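PDB 5MUA: ricin B-related lectin from Polyporus squamosus, which combines a beta-trefoil lectin domain that binds galactose with a papain-like cysteine protease domain whose activation depends on calcium. Local coordinates for residues T61-N64 / S69-D72; A74-T79 / G92-W97; D185-I190 / G270-N275; T213-A218 / T263-Q268. One frame throughout, in Å; residues are numbered along the deposited sequence. Where two conformers were deposited one is given.

Contact 1: residues T61-N64 / S69-D72. With GAL (beta-D-galactopyranose), chain J.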
loop_
_atom_site.group_PDB
_atom_site.type_symbol
_atom_site.label_atom_id
_atom_site.label_comp_id
_atom_site.label_asym_id
_atom_site.label_seq_id
_atom_site.Cartn_x
_atom_site.Cartn_y
_atom_site.Cartn_z
ATOM N N THR B 61 20.995 23.481 -7.016
ATOM C CA THR B 61 21.524 22.808 -5.831
ATOM C C THR B 61 21.741 21.353 -6.237
ATOM O O THR B 61 21.073 20.841 -7.127
ATOM C CB THR B 61 20.559 22.871 -4.661
ATOM O OG1 THR B 61 19.216 22.531 -5.064
ATOM C CG2 THR B 61 20.565 24.226 -4.063
ATOM N N VAL B 62 22.672 20.708 -5.555
ATOM C CA VAL B 62 23.046 19.338 -5.780
ATOM C C VAL B 62 22.979 18.703 -4.407
ATOM O O VAL B 62 23.820 18.914 -3.532
ATOM C CB VAL B 62 24.469 19.215 -6.416
ATOM C CG1 VAL B 62 24.886 17.762 -6.568
ATOM C CG2 VAL B 62 24.493 19.961 -7.706
ATOM N N ARG B 63 21.917 17.965 -4.200
ATOM C CA ARG B 63 21.566 17.384 -2.887
ATOM C C ARG B 63 21.756 15.900 -2.854
ATOM O O ARG B 63 21.359 15.214 -3.792
ATOM C CB ARG B 63 20.095 17.740 -2.593
ATOM C CG ARG B 63 19.665 17.484 -1.185
ATOM C CD ARG B 63 18.184 17.774 -0.950
ATOM N NE ARG B 63 17.982 17.773 0.476
ATOM C CZ ARG B 63 16.816 17.985 1.068
ATOM N NH1 ARG B 63 15.701 18.147 0.353
ATOM N NH2 ARG B 63 16.789 18.027 2.372
ATOM N N ASN B 64 22.305 15.388 -1.771
ATOM C CA ASN B 64 22.486 13.947 -1.620
ATOM C C ASN B 64 21.105 13.346 -1.287
ATOM O O ASN B 64 20.492 13.738 -0.320
ATOM C CB ASN B 64 23.532 13.643 -0.556
ATOM C CG ASN B 64 23.952 12.213 -0.573
ATOM O OD1 ASN B 64 23.508 11.434 0.242
ATOM N ND2 ASN B 64 24.829 11.850 -1.510
ATOM N N SER B 69 21.876 16.118 2.813
ATOM C CA SER B 69 22.916 17.161 2.841
ATOM C C SER B 69 23.072 17.744 1.401
ATOM O O SER B 69 22.909 17.066 0.385
ATOM C CB SER B 69 24.282 16.509 3.185
ATOM O OG SER B 69 24.271 15.835 4.385
ATOM N N TYR B 70 23.436 19.005 1.356
ATOM C CA TYR B 70 23.723 19.724 0.122
ATOM C C TYR B 70 25.227 19.780 -0.146
ATOM O O TYR B 70 26.018 20.107 0.736
ATOM C CB TYR B 70 23.162 21.151 0.206
ATOM C CG TYR B 70 21.636 21.148 0.119
ATOM C CD1 TYR B 70 20.843 20.767 1.205
ATOM C CD2 TYR B 70 20.982 21.459 -1.081
ATOM C CE1 TYR B 70 19.475 20.702 1.110
ATOM C CE2 TYR B 70 19.606 21.496 -1.158
ATOM C CZ TYR B 70 18.856 21.095 -0.066
ATOM O OH TYR B 70 17.522 21.018 -0.198
ATOM N N MET B 71 25.590 19.543 -1.388
ATOM C CA MET B 71 27.002 19.706 -1.857
ATOM C C MET B 71 27.373 21.178 -1.642
ATOM O O MET B 71 26.657 22.100 -2.077
ATOM C CB MET B 71 27.133 19.354 -3.282
ATOM C CG MET B 71 28.571 19.345 -3.768
ATOM S SD MET B 71 28.632 18.947 -5.585
ATOM C CE MET B 71 28.583 17.153 -5.631
ATOM N N ASP B 72 28.468 21.394 -0.928
ATOM C CA ASP B 72 28.766 22.710 -0.369
ATOM C C ASP B 72 30.300 22.917 -0.478
ATOM O O ASP B 72 31.095 22.011 -0.193
ATOM C CB ASP B 72 28.235 22.692 1.092
ATOM C CG ASP B 72 28.689 23.920 1.975
ATOM O OD1 ASP B 72 29.929 24.138 2.137
ATOM O OD2 ASP B 72 27.775 24.505 2.605
HETATM C C1 GAL J . 30.580 27.932 6.544
HETATM C C2 GAL J . 29.620 27.919 5.355
HETATM C C3 GAL J . 28.872 26.614 5.173
HETATM C C4 GAL J . 29.878 25.455 5.227
HETATM C C5 GAL J . 30.779 25.570 6.486
HETATM C C6 GAL J . 31.888 24.542 6.542
HETATM O O1 GAL J . 31.346 29.092 6.392
HETATM O O2 GAL J . 28.654 28.965 5.552
HETATM O O3 GAL J . 28.139 26.718 3.924
HETATM O O4 GAL J . 30.671 25.552 4.015
HETATM O O5 GAL J . 31.443 26.844 6.526
HETATM O O6 GAL J . 32.554 24.673 7.787
HETATM O O HOH W 1 24.030 22.161 -3.339
#
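Arg63 lies across the ring of Tyr70, with its CG over the middle of one ring face, 3.9 Å from the ring centroid, as a CH-pi contact. That CG lies opposite the main-chain N (chi1 -168°), and the chain runs extended to NE. Farther along, the guanidinium continues past the rim at 23° to the ring plane, with Tyr70 OH beneath one of its faces. That placement is unsuited to a hydrogen bond, although Arg63 NE and Tyr70 OH are 3.3 Å apart; NE instead donates to the carbonyl of Gly68. Thr61 approaches the same ring from its edge, its CB 3.9 Å from Tyr70 CD2. Behind these groups, strands 59-64 and 70-73 of the ricin-type beta-trefoil meet in a single antiparallel-type bridge; the axes of 61-64 and 70-72 are 120° apart, well short of antiparallel. Arg63 and Tyr70 form its non-hydrogen-bonded pair, flanked by nearly straight bonds from Met71 N to Val62 O (2.9 Å) and from Asn64 N to Ser69 O (2.8 Å). Val62 and Met71 run side by side, Val62 CG1 meeting the terminal methyl CE of Met71, near Trp49 and Leu21. Beyond the bridge the backbones part, and a water accepts a hydrogen bond from Val62 N (3.0 Å) while also bonding to Met71 O, which Trp97 NE1 reaches too. Strand 70-73 then delivers Asp72 to the sugar: OD1 accepts from galactose O4 at a very short 2.5 Å and OD2 from galactose O3 at 2.6 Å, with Gln95 NE2 gripping OD2 as a second-shell partner.

Contact 2: residues A74-T79 / G92-W97. With GAL (beta-D-galactopyranose), chain J.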
loop_
_atom_site.group_PDB
_atom_site.type_symbol
_atom_site.label_atom_id
_atom_site.label_comp_id
_atom_site.label_asym_id
_atom_site.label_seq_id
_atom_site.Cartn_x
_atom_site.Cartn_y
_atom_site.Cartn_z
ATOM N N ALA B 74 33.284 24.310 1.115
ATOM C CA ALA B 74 33.545 24.585 2.523
ATOM C C ALA B 74 34.025 25.980 2.761
ATOM O O ALA B 74 34.973 26.485 2.105
ATOM C CB ALA B 74 34.573 23.567 3.111
ATOM N N GLY B 75 33.332 26.680 3.630
ATOM C CA GLY B 75 33.752 28.012 4.016
ATOM C C GLY B 75 33.672 29.082 2.919
ATOM O O GLY B 75 34.211 30.209 3.079
ATOM N N HIS B 76 32.951 28.808 1.842
ATOM C CA HIS B 76 32.795 29.676 0.696
ATOM C C HIS B 76 34.161 29.996 0.037
ATOM O O HIS B 76 34.257 30.994 -0.664
ATOM C CB HIS B 76 32.106 31.023 1.056
ATOM C CG HIS B 76 30.898 30.876 1.923
ATOM N ND1 HIS B 76 29.629 31.089 1.440
ATOM C CD2 HIS B 76 30.774 30.638 3.244
ATOM C CE1 HIS B 76 28.765 30.894 2.422
ATOM N NE2 HIS B 76 29.441 30.581 3.511
ATOM N N ALA B 77 35.188 29.191 0.309
ATOM C CA ALA B 77 36.557 29.574 -0.085
ATOM C C ALA B 77 36.850 29.224 -1.583
ATOM O O ALA B 77 36.573 28.096 -2.109
ATOM C CB ALA B 77 37.563 28.913 0.847
ATOM N N ALA B 78 37.434 30.212 -2.244
ATOM C CA ALA B 78 37.824 30.108 -3.644
ATOM C C ALA B 78 39.200 29.464 -3.772
ATOM O O ALA B 78 39.648 29.120 -4.873
ATOM C CB ALA B 78 37.853 31.518 -4.274
ATOM N N THR B 79 39.868 29.311 -2.654
ATOM C CA THR B 79 41.217 28.784 -2.658
ATOM C C THR B 79 41.271 27.390 -3.229
ATOM O O THR B 79 40.376 26.562 -3.014
ATOM C CB THR B 79 41.915 28.918 -1.289
ATOM O OG1 THR B 79 43.338 28.815 -1.396
ATOM C CG2 THR B 79 41.400 27.971 -0.282
ATOM N N GLY B 92 22.976 29.638 0.681
ATOM C CA GLY B 92 24.179 30.384 0.292
ATOM C C GLY B 92 24.590 30.047 -1.142
ATOM O O GLY B 92 24.286 28.970 -1.688
ATOM N N ASP B 93 25.364 30.939 -1.736
ATOM C CA ASP B 93 25.806 30.759 -3.095
ATOM C C ASP B 93 26.899 29.656 -3.218
ATOM O O ASP B 93 27.184 29.171 -4.349
ATOM C CB ASP B 93 26.302 32.063 -3.640
ATOM C CG ASP B 93 25.160 32.946 -4.110
ATOM O OD1 ASP B 93 24.027 32.459 -4.288
ATOM O OD2 ASP B 93 25.453 34.103 -4.354
ATOM N N ASN B 94 27.484 29.291 -2.081
ATOM C CA ASN B 94 28.446 28.161 -2.036
ATOM C C ASN B 94 27.737 26.812 -1.971
ATOM O O ASN B 94 28.375 25.781 -1.789
ATOM C CB ASN B 94 29.421 28.277 -0.864
ATOM C CG ASN B 94 28.735 28.059 0.504
ATOM O OD1 ASN B 94 27.611 28.535 0.725
ATOM N ND2 ASN B 94 29.398 27.342 1.392
ATOM N N GLN B 95 26.424 26.785 -2.036
ATOM C CA GLN B 95 25.639 25.541 -2.334
ATOM C C GLN B 95 24.919 25.575 -3.683
ATOM O O GLN B 95 24.047 24.734 -3.962
ATOM C CB GLN B 95 24.607 25.261 -1.205
ATOM C CG GLN B 95 25.312 25.145 0.147
ATOM C CD GLN B 95 24.380 24.810 1.264
ATOM O OE1 GLN B 95 23.127 24.874 1.099
ATOM N NE2 GLN B 95 24.953 24.327 2.375
ATOM N N LYS B 96 25.199 26.590 -4.503
ATOM C CA LYS B 96 24.647 26.696 -5.811
ATOM C C LYS B 96 25.748 26.442 -6.814
ATOM O O LYS B 96 26.896 26.921 -6.637
ATOM C CB LYS B 96 24.083 28.087 -6.050
ATOM C CG LYS B 96 22.820 28.353 -5.212
ATOM C CD LYS B 96 22.306 29.777 -5.476
ATOM C CE LYS B 96 20.875 30.000 -5.022
ATOM N NZ LYS B 96 20.766 30.016 -3.566
ATOM N N TRP B 97 25.371 25.692 -7.829
ATOM C CA TRP B 97 26.318 25.092 -8.794
ATOM C C TRP B 97 25.866 25.319 -10.233
ATOM O O TRP B 97 24.710 25.050 -10.565
ATOM C CB TRP B 97 26.447 23.604 -8.498
ATOM C CG TRP B 97 26.947 23.343 -7.130
ATOM C CD1 TRP B 97 26.209 23.018 -6.032
ATOM C CD2 TRP B 97 28.306 23.421 -6.674
ATOM N NE1 TRP B 97 27.007 22.929 -4.959
ATOM C CE2 TRP B 97 28.299 23.150 -5.298
ATOM C CE3 TRP B 97 29.517 23.721 -7.285
ATOM C CZ2 TRP B 97 29.472 23.112 -4.512
ATOM C CZ3 TRP B 97 30.727 23.638 -6.518
ATOM C CH2 TRP B 97 30.705 23.394 -5.157
HETATM C C1 GAL J . 30.580 27.932 6.544
HETATM C C2 GAL J . 29.620 27.919 5.355
HETATM C C3 GAL J . 28.872 26.614 5.173
HETATM C C4 GAL J . 29.878 25.455 5.227
HETATM C C5 GAL J . 30.779 25.570 6.486
HETATM C C6 GAL J . 31.888 24.542 6.542
HETATM O O1 GAL J . 31.346 29.092 6.392
HETATM O O2 GAL J . 28.654 28.965 5.552
HETATM O O3 GAL J . 28.139 26.718 3.924
HETATM O O4 GAL J . 30.671 25.552 4.015
HETATM O O5 GAL J . 31.443 26.844 6.526
HETATM O O6 GAL J . 32.554 24.673 7.787
HETATM O O HOH W 2 27.896 31.659 -0.423
#
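His76 stacks its imidazole on the amide of Asn94, and both belong to the galactose pocket of this ricin-type beta-trefoil. The ring and amide planes lie 25° apart, with Asn94 CG above one ring face toward its rim and Asn94 OD1 3.1 Å from His76 CE1. Asn94 comes from a short 3-10 turn, 93-95, and its CG sits between the backbone nitrogen and the carbonyl carbon (chi1 70°). This conformation turns the amide toward the sugar, where ND2 donates to galactose O3 at 2.9 Å along an almost straight line (175°). The carbonyl of Leu73 takes another bond from ND2, which fixes the rotation of the amide. In His76 of the 74-79 loop, CG lies anti to the carbonyl carbon (chi1 -46°), and NE2 faces the sugar, 2.7 Å from galactose O2, in a bond whose donor may be either partner. The backbone helps too: Gly75 N donates to galactose O4 at 2.9 Å. In this stack the two side chains thus bond to the adjacent hydroxyls O2 and O3, and Asp72 completes the site. On the other nitrogen of the imidazole, a water lying in the ring plane sits 2.6 Å from His76 ND1 and accepts from Asn94 N at 2.9 Å.

Contact 3: residues D185-I190 / G270-N275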
loop_
_atom_site.group_PDB
_atom_site.type_symbol
_atom_site.label_atom_id
_atom_site.label_comp_id
_atom_site.label_asym_id
_atom_site.label_seq_id
_atom_site.Cartn_x
_atom_site.Cartn_y
_atom_site.Cartn_z
ATOM N N ASP B 185 18.097 -4.831 -8.270
ATOM C CA ASP B 185 18.608 -5.209 -6.984
ATOM C C ASP B 185 17.856 -4.552 -5.895
ATOM O O ASP B 185 17.555 -5.166 -4.861
ATOM C CB ASP B 185 20.098 -4.872 -6.887
ATOM C CG ASP B 185 20.987 -5.847 -7.677
ATOM O OD1 ASP B 185 20.588 -6.948 -8.028
ATOM O OD2 ASP B 185 22.157 -5.479 -7.904
ATOM N N GLN B 186 17.521 -3.275 -6.100
ATOM C CA GLN B 186 16.829 -2.547 -5.075
ATOM C C GLN B 186 15.373 -3.034 -4.893
ATOM O O GLN B 186 14.955 -3.252 -3.752
ATOM C CB GLN B 186 16.830 -1.065 -5.392
ATOM C CG GLN B 186 18.227 -0.426 -5.203
ATOM C CD GLN B 186 18.360 0.887 -5.947
ATOM O OE1 GLN B 186 17.527 1.218 -6.800
ATOM N NE2 GLN B 186 19.425 1.607 -5.687
ATOM N N ILE B 187 14.663 -3.207 -6.004
ATOM C CA ILE B 187 13.304 -3.731 -6.009
ATOM C C ILE B 187 13.299 -5.061 -5.331
ATOM O O ILE B 187 12.511 -5.311 -4.415
ATOM C CB ILE B 187 12.729 -3.823 -7.423
ATOM C CG1 ILE B 187 12.492 -2.377 -7.953
ATOM C CG2 ILE B 187 11.377 -4.498 -7.433
ATOM C CD1 ILE B 187 12.497 -2.374 -9.466
ATOM N N SER B 188 14.165 -5.955 -5.762
ATOM C CA SER B 188 14.244 -7.227 -5.112
ATOM C C SER B 188 14.582 -7.207 -3.624
ATOM O O SER B 188 14.034 -8.023 -2.872
ATOM C CB SER B 188 15.178 -8.153 -5.883
ATOM O OG SER B 188 14.546 -8.481 -7.091
ATOM N N SER B 189 15.449 -6.308 -3.169
ATOM C CA SER B 189 15.811 -6.258 -1.758
ATOM C C SER B 189 14.587 -5.790 -0.932
ATOM O O SER B 189 14.324 -6.306 0.124
ATOM C CB SER B 189 17.086 -5.405 -1.490
ATOM O OG SER B 189 16.778 -4.029 -1.525
ATOM N N ILE B 190 13.832 -4.852 -1.464
ATOM C CA ILE B 190 12.576 -4.375 -0.800
ATOM C C ILE B 190 11.590 -5.526 -0.705
ATOM O O ILE B 190 10.948 -5.700 0.304
ATOM C CB ILE B 190 11.933 -3.160 -1.546
ATOM C CG1 ILE B 190 12.849 -1.958 -1.472
ATOM C CG2 ILE B 190 10.559 -2.756 -0.917
ATOM C CD1 ILE B 190 12.575 -0.906 -2.558
ATOM N N GLY B 270 8.258 -12.404 -6.528
ATOM C CA GLY B 270 9.472 -11.630 -6.807
ATOM C C GLY B 270 10.028 -11.743 -8.239
ATOM O O GLY B 270 11.180 -11.389 -8.442
ATOM N N THR B 271 9.246 -12.236 -9.192
ATOM C CA THR B 271 9.671 -12.428 -10.563
ATOM C C THR B 271 9.255 -11.295 -11.447
ATOM O O THR B 271 8.329 -10.554 -11.126
ATOM C CB THR B 271 9.202 -13.751 -11.149
ATOM O OG1 THR B 271 7.775 -13.777 -11.137
ATOM C CG2 THR B 271 9.763 -14.991 -10.366
ATOM N N TYR B 272 9.985 -11.146 -12.536
ATOM C CA TYR B 272 9.855 -10.095 -13.477
ATOM C C TYR B 272 9.370 -10.754 -14.754
ATOM O O TYR B 272 9.680 -11.929 -14.998
ATOM C CB TYR B 272 11.224 -9.414 -13.692
ATOM C CG TYR B 272 11.782 -8.644 -12.521
ATOM C CD1 TYR B 272 12.524 -9.260 -11.561
ATOM C CD2 TYR B 272 11.562 -7.272 -12.372
ATOM C CE1 TYR B 272 13.005 -8.595 -10.478
ATOM C CE2 TYR B 272 12.071 -6.594 -11.285
ATOM C CZ TYR B 272 12.785 -7.263 -10.324
ATOM O OH TYR B 272 13.367 -6.636 -9.197
ATOM N N SER B 273 8.601 -10.018 -15.549
ATOM C CA SER B 273 8.090 -10.475 -16.818
ATOM C C SER B 273 8.145 -9.276 -17.792
ATOM O O SER B 273 7.879 -8.122 -17.407
ATOM C CB SER B 273 6.652 -10.910 -16.624
ATOM O OG SER B 273 5.972 -10.973 -17.871
ATOM N N ALA B 274 8.533 -9.537 -19.029
ATOM C CA ALA B 274 8.490 -8.550 -20.092
ATOM C C ALA B 274 7.101 -8.450 -20.698
ATOM O O ALA B 274 6.764 -7.394 -21.203
ATOM C CB ALA B 274 9.549 -8.874 -21.160
ATOM N N ASN B 275 6.262 -9.499 -20.630
ATOM C CA ASN B 275 4.921 -9.497 -21.300
ATOM C C ASN B 275 3.681 -9.416 -20.353
ATOM O O ASN B 275 2.531 -9.606 -20.806
ATOM C CB ASN B 275 4.767 -10.791 -22.118
ATOM C CG ASN B 275 4.705 -12.053 -21.237
ATOM O OD1 ASN B 275 5.245 -12.100 -20.121
ATOM N ND2 ASN B 275 4.003 -13.080 -21.722
HETATM O O HOH W 3 12.689 -10.011 -6.414
#
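Ser188 on helix 184-194 meets Tyr272 on the short strand 271-273 without any direct backbone bond: the main chains come nearest at Ser188 and Gly270, whose CA atoms are 6.7 Å apart, and the gap is bridged by one long side chain and one water. The helix keeps its regular bonding, Ser189 N to Asp185 O and Ile190 N to Gln186 O, while Gly270 leads into the strand with a positive phi. The CB of Tyr272 points toward the helix and, with CG anti to the carbonyl carbon (chi1 -68°), the ring extends to put its hydroxyl foremost. That hydroxyl is 3.0 Å from Ser188 OG, which lies at the ring edge and in the ring plane; either oxygen could be the donor. Both segments belong to the papain-like protease domain, where the contact ties a helix to an antiparallel strand pair, 261-266 with 271-273, and it lies away from the calcium and E64 sites. Ile187, one residue back on the helix, packs beside the end of the tyrosine: CB is 3.4 Å from Tyr272 OH, and CG2 is 4.2 Å from Tyr272 CZ. The phenol oxygen therefore has a polar neighbour in the serine and an aliphatic one in the isoleucine. Tyr272 is further held by a cation-pi contact with Arg184 and an edge-to-face contact with Phe265, whereas Ile187 continues inward to Phe215. Ser188 OG also bonds weakly to Arg184 O and, at 2.5 Å, to a water that donates to Gly270 O at 2.9 Å, closing a small polar bridge beside the phenol.

Contact 4: residues T213-A218 / T263-Q268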
loop_
_atom_site.group_PDB
_atom_site.type_symbol
_atom_site.label_atom_id
_atom_site.label_comp_id
_atom_site.label_asym_id
_atom_site.label_seq_id
_atom_site.Cartn_x
_atom_site.Cartn_y
_atom_site.Cartn_z
ATOM N N THR B 213 -0.840 -4.223 -3.810
ATOM C CA THR B 213 -1.034 -2.981 -3.042
ATOM C C THR B 213 -0.051 -2.903 -1.902
ATOM O O THR B 213 0.491 -1.836 -1.651
ATOM C CB THR B 213 -2.487 -2.893 -2.517
ATOM O OG1 THR B 213 -3.327 -2.777 -3.628
ATOM C CG2 THR B 213 -2.704 -1.622 -1.641
ATOM N N VAL B 214 0.150 -3.989 -1.157
ATOM C CA VAL B 214 1.038 -4.005 -0.040
ATOM C C VAL B 214 2.486 -3.767 -0.557
ATOM O O VAL B 214 3.216 -3.011 0.076
ATOM C CB VAL B 214 0.937 -5.296 0.821
ATOM C CG1 VAL B 214 2.054 -5.392 1.847
ATOM C CG2 VAL B 214 -0.409 -5.311 1.544
ATOM N N PHE B 215 2.872 -4.433 -1.643
ATOM C CA PHE B 215 4.234 -4.211 -2.175
ATOM C C PHE B 215 4.448 -2.733 -2.532
ATOM O O PHE B 215 5.520 -2.167 -2.167
ATOM C CB PHE B 215 4.605 -5.150 -3.327
ATOM C CG PHE B 215 6.026 -4.980 -3.780
ATOM C CD1 PHE B 215 7.046 -5.138 -2.864
ATOM C CD2 PHE B 215 6.317 -4.617 -5.087
ATOM C CE1 PHE B 215 8.379 -4.945 -3.240
ATOM C CE2 PHE B 215 7.629 -4.388 -5.462
ATOM C CZ PHE B 215 8.637 -4.624 -4.541
ATOM N N LYS B 216 3.459 -2.136 -3.187
ATOM C CA LYS B 216 3.511 -0.732 -3.508
ATOM C C LYS B 216 3.748 0.146 -2.302
ATOM O O LYS B 216 4.574 1.126 -2.323
ATOM C CB LYS B 216 2.368 -0.283 -4.397
ATOM C CG LYS B 216 2.403 1.186 -4.739
ATOM C CD LYS B 216 1.454 1.595 -5.845
ATOM C CE LYS B 216 1.428 3.124 -5.935
ATOM N NZ LYS B 216 2.766 3.707 -6.235
ATOM N N GLY B 217 3.034 -0.178 -1.238
ATOM C CA GLY B 217 3.309 0.503 0.038
ATOM C C GLY B 217 4.658 0.234 0.658
ATOM O O GLY B 217 5.312 1.164 1.279
ATOM N N ALA B 218 5.134 -1.000 0.510
ATOM C CA ALA B 218 6.494 -1.344 0.970
ATOM C C ALA B 218 7.571 -0.464 0.310
ATOM O O ALA B 218 8.507 -0.049 0.956
ATOM C CB ALA B 218 6.801 -2.826 0.747
ATOM N N THR B 263 8.377 -2.882 -17.456
ATOM C CA THR B 263 8.649 -4.230 -17.002
ATOM C C THR B 263 7.608 -4.539 -15.913
ATOM O O THR B 263 7.209 -3.651 -15.192
ATOM C CB THR B 263 10.044 -4.329 -16.433
ATOM O OG1 THR B 263 10.956 -4.072 -17.504
ATOM C CG2 THR B 263 10.368 -5.755 -16.001
ATOM N N PHE B 264 7.200 -5.805 -15.820
ATOM C CA PHE B 264 6.168 -6.209 -14.866
ATOM C C PHE B 264 6.797 -7.065 -13.792
ATOM O O PHE B 264 7.856 -7.737 -13.958
ATOM C CB PHE B 264 4.997 -6.834 -15.603
ATOM C CG PHE B 264 4.510 -6.011 -16.713
ATOM C CD1 PHE B 264 3.571 -5.005 -16.497
ATOM C CD2 PHE B 264 5.045 -6.160 -17.993
ATOM C CE1 PHE B 264 3.127 -4.209 -17.536
ATOM C CE2 PHE B 264 4.645 -5.329 -19.045
ATOM C CZ PHE B 264 3.681 -4.357 -18.828
ATOM N N PHE B 265 6.170 -6.993 -12.617
ATOM C CA PHE B 265 6.678 -7.568 -11.423
ATOM C C PHE B 265 5.535 -8.288 -10.677
ATOM O O PHE B 265 4.434 -7.739 -10.514
ATOM C CB PHE B 265 7.326 -6.500 -10.545
ATOM C CG PHE B 265 7.966 -7.049 -9.272
ATOM C CD1 PHE B 265 9.217 -7.663 -9.315
ATOM C CD2 PHE B 265 7.330 -6.960 -8.042
ATOM C CE1 PHE B 265 9.827 -8.131 -8.162
ATOM C CE2 PHE B 265 7.924 -7.450 -6.877
ATOM C CZ PHE B 265 9.164 -8.035 -6.925
ATOM N N GLU B 266 5.788 -9.541 -10.315
ATOM C CA GLU B 266 4.815 -10.364 -9.604
ATOM C C GLU B 266 5.114 -10.326 -8.106
ATOM O O GLU B 266 6.041 -10.989 -7.649
ATOM C CB GLU B 266 4.829 -11.795 -10.135
ATOM C CG GLU B 266 3.989 -12.764 -9.324
ATOM C CD GLU B 266 2.590 -12.189 -9.181
ATOM O OE1 GLU B 266 2.252 -11.823 -8.083
ATOM O OE2 GLU B 266 1.906 -12.130 -10.196
ATOM N N PRO B 267 4.315 -9.583 -7.286
ATOM C CA PRO B 267 4.685 -9.429 -5.893
ATOM C C PRO B 267 4.428 -10.691 -5.007
ATOM O O PRO B 267 4.876 -10.710 -3.882
ATOM C CB PRO B 267 3.770 -8.263 -5.415
ATOM C CG PRO B 267 2.596 -8.368 -6.294
ATOM C CD PRO B 267 3.202 -8.682 -7.644
ATOM N N GLN B 268 3.780 -11.721 -5.533
ATOM C CA GLN B 268 3.689 -12.996 -4.825
ATOM C C GLN B 268 4.982 -13.767 -4.828
ATOM O O GLN B 268 5.214 -14.456 -3.839
ATOM C CB GLN B 268 2.661 -13.925 -5.424
ATOM C CG GLN B 268 1.283 -13.353 -5.213
ATOM C CD GLN B 268 0.241 -14.264 -5.751
ATOM O OE1 GLN B 268 0.270 -15.485 -5.515
ATOM N NE2 GLN B 268 -0.681 -13.705 -6.456
#
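Phe215 and Phe265 press together at the dense centre of this contact, where helix 208-226 faces the end of strand 261-266. Phe265 CE2 stands over a face of the Phe215 ring, 3.4 Å from Phe215 CE2. The planes are inclined by only 30°, but the rings are slid so far apart, with centroids 5.0 Å from each other, that they barely overlap. Each phenylalanine has its CG anti to the backbone nitrogen (chi1 -176° for Phe215), which sends both rings into the space between helix and strand. Pro267 closes the packing nearer the helix backbone, its CB 3.8 Å from Phe215 CB. Trp191 adds an edge-to-face partner to both phenylalanines, and its indole nitrogen donates to the carbonyl of Pro267, so a polar backbone atom within this apolar cluster is satisfied. The other side of the strand end is polar: the CB of Glu266 points away from the helix, and OE1 accepts from Gln268 N at 3.0 Å through the anti lone pair. Its OE2 bonds to His248 NE2, and His248 lines the E64 pocket together with Cys208, which stands at the start of the helix as the pocket cysteine does in papain-like folds. Less buried are Gln268, lying against Cys208 and Phe211 near that helix start, and Lys216, which packs on Thr213 of the second subunit. Between the segments the chemistry is wholly apolar, which is consistent with the two being held here by apolar packing, no hydrogen bond crossing between them, while the polar bonds of the strand end are made to other partners, Trp191 and His248.

The four contacts fall into two pairs, one in each half of this chimeric protein. Contacts 1 and 2 follow one another along the chain in the beta-trefoil, centres 11 Å apart, and share one galactose: strand 70-73 runs from the first into the loop of the second. Contacts 3 and 4 lie 9 Å apart in the protease domain. They join the consecutive helices 184-194 and 208-226 to the adjacent strands 271-273 and 261-266, and the segments of contact 4 fall between those of contact 3 in sequence. The pairs sit on opposite sides of the chain's centre, 30 to 43 Å apart between centres, so the sugar site and the protease core lie in distinct parts of the chain.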